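Local coordinates for beta-lactamase-like protein (Koribacter versatilis, PDB 6B9V), which is a diphosphatase of the PhnP family, with a metallo-beta-lactamase-like fold, that cleaves reactive FAD photoproducts and binds manganese and zinc, at residues I154-I159 against E188-L193; D194-D199 against L222-T227. All coordinates share one frame; numbering follows the deposited sequence.

Interaction 1: residues I154-I159 against E188-L193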
ATOM      1  N   ILE A 154      -6.165 -26.841  -3.952  1.00 22.19           N
ATOM      2  CA  ILE A 154      -5.028 -27.741  -4.123  1.00 23.13           C
ATOM      3  C   ILE A 154      -3.779 -26.925  -4.424  1.00 18.46           C
ATOM      4  O   ILE A 154      -3.758 -26.188  -5.397  1.00 22.47           O
ATOM      5  CB  ILE A 154      -5.287 -28.742  -5.270  1.00 19.11           C
ATOM      6  CG1 ILE A 154      -6.659 -29.402  -5.088  1.00 26.75           C
ATOM      7  CG2 ILE A 154      -4.179 -29.785  -5.337  1.00 24.14           C
ATOM      8  CD1 ILE A 154      -7.201 -30.026  -6.345  1.00 33.23           C
ATOM      9  N   PRO A 155      -2.744 -27.043  -3.582  1.00 19.99           N
ATOM     10  CA  PRO A 155      -1.481 -26.357  -3.882  1.00 17.65           C
ATOM     11  C   PRO A 155      -0.810 -26.993  -5.099  1.00 20.56           C
ATOM     12  O   PRO A 155      -0.737 -28.222  -5.205  1.00 24.66           O
ATOM     13  CB  PRO A 155      -0.639 -26.569  -2.613  1.00 23.87           C
ATOM     14  CG  PRO A 155      -1.627 -27.023  -1.550  1.00 29.31           C
ATOM     15  CD  PRO A 155      -2.680 -27.779  -2.307  1.00 26.81           C
ATOM     16  N   VAL A 156      -0.340 -26.148  -6.003  1.00 20.18           N
ATOM     17  CA  VAL A 156       0.319 -26.574  -7.222  1.00 23.56           C
ATOM     18  C   VAL A 156       1.726 -26.007  -7.228  1.00 18.33           C
ATOM     19  O   VAL A 156       1.899 -24.803  -7.388  1.00 16.91           O
ATOM     20  CB  VAL A 156      -0.436 -26.093  -8.476  1.00 22.73           C
ATOM     21  CG1 VAL A 156       0.298 -26.549  -9.759  1.00 17.38           C
ATOM     22  CG2 VAL A 156      -1.870 -26.606  -8.455  1.00 21.36           C
ATOM     23  N   PRO A 157       2.730 -26.859  -7.015  1.00 19.46           N
ATOM     24  CA  PRO A 157       4.096 -26.328  -6.975  1.00 18.54           C
ATOM     25  C   PRO A 157       4.503 -25.707  -8.301  1.00 23.02           C
ATOM     26  O   PRO A 157       4.300 -26.328  -9.344  1.00 20.40           O
ATOM     27  CB  PRO A 157       4.948 -27.561  -6.664  1.00 21.57           C
ATOM     28  CG  PRO A 157       3.971 -28.556  -6.004  1.00 23.91           C
ATOM     29  CD  PRO A 157       2.663 -28.297  -6.682  1.00 21.43           C
ATOM     30  N   VAL A 158       5.037 -24.489  -8.258  1.00 19.09           N
ATOM     31  CA  VAL A 158       5.677 -23.902  -9.429  1.00 20.73           C
ATOM     32  C   VAL A 158       7.054 -23.356  -9.022  1.00 23.06           C
ATOM     33  O   VAL A 158       7.332 -23.182  -7.830  1.00 21.35           O
ATOM     34  CB  VAL A 158       4.813 -22.787 -10.083  1.00 19.46           C
ATOM     35  CG1 VAL A 158       3.468 -23.364 -10.566  1.00 17.02           C
ATOM     36  CG2 VAL A 158       4.561 -21.605  -9.130  1.00 19.11           C
ATOM     37  N   ILE A 159       7.910 -23.108 -10.011  1.00 18.53           N
ATOM     38  CA  ILE A 159       9.272 -22.654  -9.750  1.00 20.73           C
ATOM     39  C   ILE A 159       9.426 -21.175 -10.123  1.00 22.21           C
ATOM     40  O   ILE A 159       9.187 -20.784 -11.259  1.00 20.92           O
ATOM     41  CB  ILE A 159      10.289 -23.507 -10.516  1.00 18.32           C
ATOM     42  CG1 ILE A 159      10.153 -24.971 -10.096  1.00 25.56           C
ATOM     43  CG2 ILE A 159      11.715 -23.004 -10.262  1.00 21.86           C
ATOM     44  CD1 ILE A 159      10.390 -25.196  -8.607  1.00 28.25           C
ATOM     45  N   GLU A 188       0.479 -31.778 -14.982  1.00 24.45           N
ATOM     46  CA  GLU A 188      -0.535 -32.833 -15.004  1.00 31.33           C
ATOM     47  C   GLU A 188      -1.733 -32.533 -14.110  1.00 27.84           C
ATOM     48  O   GLU A 188      -2.788 -33.141 -14.273  1.00 29.05           O
ATOM     49  CB  GLU A 188       0.085 -34.171 -14.606  1.00 25.70           C
ATOM     50  CG  GLU A 188       0.936 -34.767 -15.719  1.00 39.15           C
ATOM     51  CD  GLU A 188       0.222 -34.748 -17.069  1.00 51.03           C
ATOM     52  OE1 GLU A 188      -0.935 -35.222 -17.141  1.00 60.39           O
ATOM     53  OE2 GLU A 188       0.809 -34.251 -18.057  1.00 46.35           O
ATOM     54  N   MET A 189      -1.564 -31.593 -13.181  1.00 20.89           N
ATOM     55  CA  MET A 189      -2.623 -31.201 -12.244  1.00 25.66           C
ATOM     56  C   MET A 189      -3.530 -30.121 -12.827  1.00 22.87           C
ATOM     57  O   MET A 189      -4.541 -29.755 -12.225  1.00 23.98           O
ATOM     58  CB  MET A 189      -2.019 -30.673 -10.928  1.00 21.49           C
ATOM     59  CG  MET A 189      -1.116 -31.662 -10.178  1.00 28.18           C
ATOM     60  SD  MET A 189      -0.314 -30.855  -8.770  1.00 34.80           S
ATOM     61  CE  MET A 189      -1.703 -30.661  -7.666  1.00 30.51           C
ATOM     62  N   LEU A 190      -3.150 -29.586 -13.982  1.00 19.71           N
ATOM     63  CA  LEU A 190      -3.764 -28.361 -14.479  1.00 20.49           C
ATOM     64  C   LEU A 190      -4.578 -28.559 -15.753  1.00 21.23           C
ATOM     65  O   LEU A 190      -4.848 -27.604 -16.467  1.00 21.61           O
ATOM     66  CB  LEU A 190      -2.677 -27.312 -14.725  1.00 19.01           C
ATOM     67  CG  LEU A 190      -1.993 -26.773 -13.467  1.00 21.63           C
ATOM     68  CD1 LEU A 190      -0.834 -25.860 -13.869  1.00 25.47           C
ATOM     69  CD2 LEU A 190      -2.991 -26.020 -12.594  1.00 19.54           C
ATOM     70  N   ARG A 191      -4.978 -29.796 -16.034  1.00 22.93           N
ATOM     71  CA  ARG A 191      -5.719 -30.068 -17.258  1.00 27.19           C
ATOM     72  C   ARG A 191      -7.227 -29.993 -17.039  1.00 24.56           C
ATOM     73  O   ARG A 191      -7.719 -30.202 -15.932  1.00 23.82           O
ATOM     74  CB  ARG A 191      -5.343 -31.441 -17.821  1.00 26.48           C
ATOM     75  CG  ARG A 191      -3.881 -31.553 -18.179  1.00 30.14           C
ATOM     76  CD  ARG A 191      -3.615 -32.760 -19.066  1.00 30.55           C
ATOM     77  NE  ARG A 191      -2.184 -32.948 -19.298  1.00 39.76           N
ATOM     78  CZ  ARG A 191      -1.473 -32.271 -20.197  1.00 43.07           C
ATOM     79  NH1 ARG A 191      -2.057 -31.348 -20.952  1.00 45.34           N
ATOM     80  NH2 ARG A 191      -0.177 -32.514 -20.340  1.00 42.17           N
ATOM     81  N   GLY A 192      -7.948 -29.694 -18.112  1.00 24.98           N
ATOM     82  CA  GLY A 192      -9.397 -29.681 -18.076  1.00 24.77           C
ATOM     83  C   GLY A 192      -9.993 -28.551 -17.254  1.00 27.23           C
ATOM     84  O   GLY A 192     -11.066 -28.713 -16.687  1.00 24.96           O
ATOM     85  N   LEU A 193      -9.306 -27.412 -17.195  1.00 23.43           N
ATOM     86  CA  LEU A 193      -9.825 -26.216 -16.512  1.00 17.52           C
ATOM     87  C   LEU A 193     -10.787 -25.406 -17.386  1.00 17.75           C
ATOM     88  O   LEU A 193     -10.656 -25.398 -18.609  1.00 17.69           O
ATOM     89  CB  LEU A 193      -8.667 -25.312 -16.084  1.00 21.56           C
ATOM     90  CG  LEU A 193      -7.710 -25.915 -15.056  1.00 23.51           C
ATOM     91  CD1 LEU A 193      -6.419 -25.108 -14.993  1.00 22.54           C
ATOM     92  CD2 LEU A 193      -8.406 -25.995 -13.686  1.00 24.57           C
TER

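Interaction 2: residues D194-D199 against L222-T227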
ATOM      1  N   ASP A 194     -11.744 -24.727 -16.751  1.00 20.45           N
ATOM      2  CA  ASP A 194     -12.550 -23.703 -17.416  1.00 22.49           C
ATOM      3  C   ASP A 194     -11.784 -22.381 -17.457  1.00 21.83           C
ATOM      4  O   ASP A 194     -11.841 -21.638 -18.442  1.00 17.95           O
ATOM      5  CB  ASP A 194     -13.884 -23.479 -16.693  1.00 27.88           C
ATOM      6  CG  ASP A 194     -14.872 -24.595 -16.918  1.00 38.94           C
ATOM      7  OD1 ASP A 194     -14.784 -25.263 -17.968  1.00 34.30           O
ATOM      8  OD2 ASP A 194     -15.744 -24.791 -16.045  1.00 50.62           O
ATOM      9  N   ILE A 195     -11.072 -22.111 -16.367  1.00 18.14           N
ATOM     10  CA  ILE A 195     -10.358 -20.853 -16.164  1.00 14.64           C
ATOM     11  C   ILE A 195      -8.944 -21.121 -15.662  1.00 15.68           C
ATOM     12  O   ILE A 195      -8.751 -21.831 -14.664  1.00 17.27           O
ATOM     13  CB  ILE A 195     -11.075 -19.943 -15.145  1.00 22.13           C
ATOM     14  CG1 ILE A 195     -12.447 -19.521 -15.665  1.00 28.45           C
ATOM     15  CG2 ILE A 195     -10.240 -18.701 -14.848  1.00 26.98           C
ATOM     16  CD1 ILE A 195     -13.211 -18.708 -14.669  1.00 35.61           C
ATOM     17  N   LEU A 196      -7.958 -20.532 -16.332  1.00 16.95           N
ATOM     18  CA  LEU A 196      -6.566 -20.640 -15.886  1.00 17.05           C
ATOM     19  C   LEU A 196      -5.864 -19.278 -15.887  1.00 17.38           C
ATOM     20  O   LEU A 196      -5.910 -18.553 -16.882  1.00 20.37           O
ATOM     21  CB  LEU A 196      -5.802 -21.616 -16.779  1.00 16.50           C
ATOM     22  CG  LEU A 196      -4.288 -21.720 -16.565  1.00 16.86           C
ATOM     23  CD1 LEU A 196      -3.970 -22.262 -15.176  1.00 16.01           C
ATOM     24  CD2 LEU A 196      -3.670 -22.603 -17.652  1.00 14.68           C
ATOM     25  N   PHE A 197      -5.231 -18.923 -14.773  1.00 15.47           N
ATOM     26  CA  PHE A 197      -4.380 -17.730 -14.746  1.00 16.56           C
ATOM     27  C   PHE A 197      -2.915 -18.146 -14.790  1.00 18.64           C
ATOM     28  O   PHE A 197      -2.512 -19.044 -14.063  1.00 15.51           O
ATOM     29  CB  PHE A 197      -4.646 -16.874 -13.502  1.00 12.76           C
ATOM     30  CG  PHE A 197      -5.844 -15.957 -13.643  1.00 13.75           C
ATOM     31  CD1 PHE A 197      -7.125 -16.479 -13.665  1.00 14.50           C
ATOM     32  CD2 PHE A 197      -5.679 -14.579 -13.739  1.00 16.73           C
ATOM     33  CE1 PHE A 197      -8.233 -15.648 -13.806  1.00 16.79           C
ATOM     34  CE2 PHE A 197      -6.780 -13.733 -13.887  1.00 14.74           C
ATOM     35  CZ  PHE A 197      -8.059 -14.268 -13.919  1.00 16.11           C
ATOM     36  N   LEU A 198      -2.141 -17.501 -15.659  1.00 14.57           N
ATOM     37  CA  LEU A 198      -0.692 -17.682 -15.725  1.00 13.86           C
ATOM     38  C   LEU A 198       0.021 -16.343 -15.652  1.00 13.73           C
ATOM     39  O   LEU A 198      -0.473 -15.345 -16.151  1.00 13.37           O
ATOM     40  CB  LEU A 198      -0.263 -18.382 -17.026  1.00 14.79           C
ATOM     41  CG  LEU A 198      -0.844 -19.769 -17.303  1.00 17.99           C
ATOM     42  CD1 LEU A 198      -0.388 -20.248 -18.702  1.00 20.82           C
ATOM     43  CD2 LEU A 198      -0.410 -20.756 -16.230  1.00 14.76           C
ATOM     44  N   ASP A 199       1.205 -16.365 -15.058  1.00 14.70           N
ATOM     45  CA  ASP A 199       2.178 -15.266 -15.112  1.00 14.06           C
ATOM     46  C   ASP A 199       2.547 -14.922 -16.565  1.00 20.45           C
ATOM     47  O   ASP A 199       2.867 -15.820 -17.346  1.00 17.32           O
ATOM     48  CB  ASP A 199       3.425 -15.718 -14.320  1.00 17.04           C
ATOM     49  CG  ASP A 199       4.515 -14.665 -14.241  1.00 23.36           C
ATOM     50  OD1 ASP A 199       5.188 -14.404 -15.256  1.00 23.75           O
ATOM     51  OD2 ASP A 199       4.726 -14.131 -13.134  1.00 23.53           O
ATOM     52  N   LEU A 222      -1.931 -26.761 -21.924  1.00 18.42           N
ATOM     53  CA  LEU A 222      -2.911 -27.084 -20.883  1.00 22.39           C
ATOM     54  C   LEU A 222      -4.369 -26.970 -21.356  1.00 19.44           C
ATOM     55  O   LEU A 222      -5.263 -27.570 -20.755  1.00 23.60           O
ATOM     56  CB  LEU A 222      -2.686 -26.206 -19.658  1.00 22.95           C
ATOM     57  CG  LEU A 222      -1.359 -26.422 -18.921  1.00 20.67           C
ATOM     58  CD1 LEU A 222      -1.218 -25.409 -17.792  1.00 19.77           C
ATOM     59  CD2 LEU A 222      -1.284 -27.850 -18.381  1.00 19.92           C
ATOM     60  N   LYS A 223      -4.600 -26.200 -22.415  1.00 20.02           N
ATOM     61  CA  LYS A 223      -5.912 -26.149 -23.076  1.00 21.71           C
ATOM     62  C   LYS A 223      -7.093 -25.843 -22.153  1.00 19.98           C
ATOM     63  O   LYS A 223      -8.137 -26.480 -22.255  1.00 20.62           O
ATOM     64  CB  LYS A 223      -6.176 -27.477 -23.798  1.00 25.40           C
ATOM     65  CG  LYS A 223      -5.152 -27.797 -24.854  1.00 23.39           C
ATOM     66  CD  LYS A 223      -5.439 -29.142 -25.530  1.00 31.82           C
ATOM     67  CE  LYS A 223      -4.736 -29.217 -26.874  1.00 43.24           C
ATOM     68  NZ  LYS A 223      -3.295 -28.889 -26.741  1.00 47.06           N
ATOM     69  N   ALA A 224      -6.931 -24.876 -21.251  1.00 17.55           N
ATOM     70  CA  ALA A 224      -8.061 -24.387 -20.468  1.00 20.55           C
ATOM     71  C   ALA A 224      -9.051 -23.745 -21.422  1.00 22.23           C
ATOM     72  O   ALA A 224      -8.653 -23.307 -22.503  1.00 18.44           O
ATOM     73  CB  ALA A 224      -7.615 -23.373 -19.402  1.00 20.92           C
ATOM     74  N   LYS A 225     -10.330 -23.698 -21.036  1.00 20.94           N
ATOM     75  CA  LYS A 225     -11.345 -23.061 -21.879  1.00 21.35           C
ATOM     76  C   LYS A 225     -10.967 -21.598 -22.129  1.00 19.28           C
ATOM     77  O   LYS A 225     -10.979 -21.125 -23.267  1.00 18.46           O
ATOM     78  CB  LYS A 225     -12.730 -23.137 -21.234  1.00 22.35           C
ATOM     79  CG  LYS A 225     -13.517 -24.387 -21.536  1.00 41.43           C
ATOM     80  CD  LYS A 225     -14.969 -24.200 -21.101  1.00 52.20           C
ATOM     81  CE  LYS A 225     -15.519 -22.871 -21.612  1.00 54.37           C
ATOM     82  NZ  LYS A 225     -16.906 -22.605 -21.147  1.00 62.01           N
ATOM     83  N   HIS A 226     -10.645 -20.895 -21.052  1.00 17.62           N
ATOM     84  CA  HIS A 226     -10.146 -19.524 -21.133  1.00 18.14           C
ATOM     85  C   HIS A 226      -8.905 -19.362 -20.271  1.00 23.29           C
ATOM     86  O   HIS A 226      -8.900 -19.737 -19.087  1.00 17.10           O
ATOM     87  CB  HIS A 226     -11.220 -18.522 -20.695  1.00 17.32           C
ATOM     88  CG  HIS A 226     -12.405 -18.492 -21.609  1.00 31.18           C
ATOM     89  ND1 HIS A 226     -13.572 -19.171 -21.335  1.00 35.96           N
ATOM     90  CD2 HIS A 226     -12.586 -17.902 -22.814  1.00 37.74           C
ATOM     91  CE1 HIS A 226     -14.428 -18.987 -22.325  1.00 45.16           C
ATOM     92  NE2 HIS A 226     -13.855 -18.222 -23.236  1.00 43.86           N
ATOM     93  N   THR A 227      -7.857 -18.798 -20.862  1.00 16.53           N
ATOM     94  CA  THR A 227      -6.623 -18.563 -20.130  1.00 13.92           C
ATOM     95  C   THR A 227      -6.411 -17.045 -20.016  1.00 17.13           C
ATOM     96  O   THR A 227      -6.579 -16.312 -20.992  1.00 16.36           O
ATOM     97  CB  THR A 227      -5.400 -19.221 -20.829  1.00 14.37           C
ATOM     98  OG1 THR A 227      -5.616 -20.635 -20.984  1.00 16.43           O
ATOM     99  CG2 THR A 227      -4.131 -18.994 -20.017  1.00 17.46           C
TER

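Interaction 1: residues I154-I159 against E188-L193
Met189 reaches across to Ile154, Val156 and Pro157 on strand 151-160, laying the loop that follows helix 184-187 over one face of a mixed sheet in the metallo-beta-lactamase fold. Contact is entirely through van der Waals packing. From its root, Met189 CB stands 4.8 Å from Val156 CG2, and CG carries the chain onward without a close partner on the strand. SD then draws alongside the proline ring, 4.4 Å from Pro157 CD. There the thioether bends (chi3 72°), turning the terminal methyl along the strand toward Ile154. CE settles 3.5 Å from Ile154 CG2 and 3.6 Å from the carbonyl oxygen Pro155 O, with Val156 CG2 a looser neighbour at 4.1 Å. The Met189 and Val156 side chains slide by one another in opposite senses. Pro155 projects from the other face of the strand, where it packs on Val141 and Tyr166. On the loop, Glu188 and Arg191 close a salt bridge, Arg191 NH2 to Glu188 OE2 at 3.0 Å, the oxygen being met on its syn side and lying close to the guanidinium plane. Arg169 NH1 of the adjacent strand 163-170 ties down Met189 O and Arg191 O. Val156 divides its branches between two loop residues: with CG1 anti to the backbone N (chi1 179°), CG2 is left to Met189, while CG1 meets Leu190 CD1 at 4.3 Å.

Interaction 2: residues D194-D199 against L222-T227
The His226 imidazole has Asp194 O at its edge, near the ring plane and 4.2 Å from ND1. The Asp194 carboxylate lies beside the Lys225 chain, which points the same way; Asp194 OD1 is 3.3 Å from Lys225 CD. Lys225 NZ stays 4.7 Å from Asp194 OD1, so any attraction is probably long-range, while Asp194 OD2 is bonded by Ser172 OG. Asp194 O accepts the backbone N-H of His226 at 3.0 Å, from a donor tilted 33° off the carbonyl plane. His226 O takes the Leu196 N-H at 3.0 Å, and these two bonds set Ile195 beside His226 and Leu196 beside Thr227 in parallel register. On the face shared by Leu196 and Thr227, Leu196 CB presses on Ala224 CB at 3.6 Å. With CG anti to the backbone N (chi1 173°), Leu196 sends CD2 to Leu222 CD1 at 3.7 Å, the two leucines crossing at about a right angle. Leu198 packs on Ile218 and Thr227 on Ala219 of helix 212-222, whereas Ile195 and Phe197 face strand 257-263 of the other sheet. Strand, covering helix and neighbouring parallel strand form a beta-alpha-beta crossover of the metallo-beta-lactamase fold.

Both contacts reach the same mixed sheet and are partly buried. Interaction 1 is a loop laid over a sheet face, almost wholly apolar, without hydrogen bonds between its segments, with Val156 and Leu190 on its buried side and Met189 at its margin. Interaction 2 joins two adjacent parallel strands, so main-chain bonds set the register, an aliphatic core lies under the helix, and polar Asp194, Lys225 and His226 sit at the more exposed end. They follow in series along the chain and touch: Leu193 O probably accepts a hydrogen bond from Lys225 N at 3.0 Å, and Leu190 CB packs 3.9 Å from Leu222 CD1, making one apolar patch continuous.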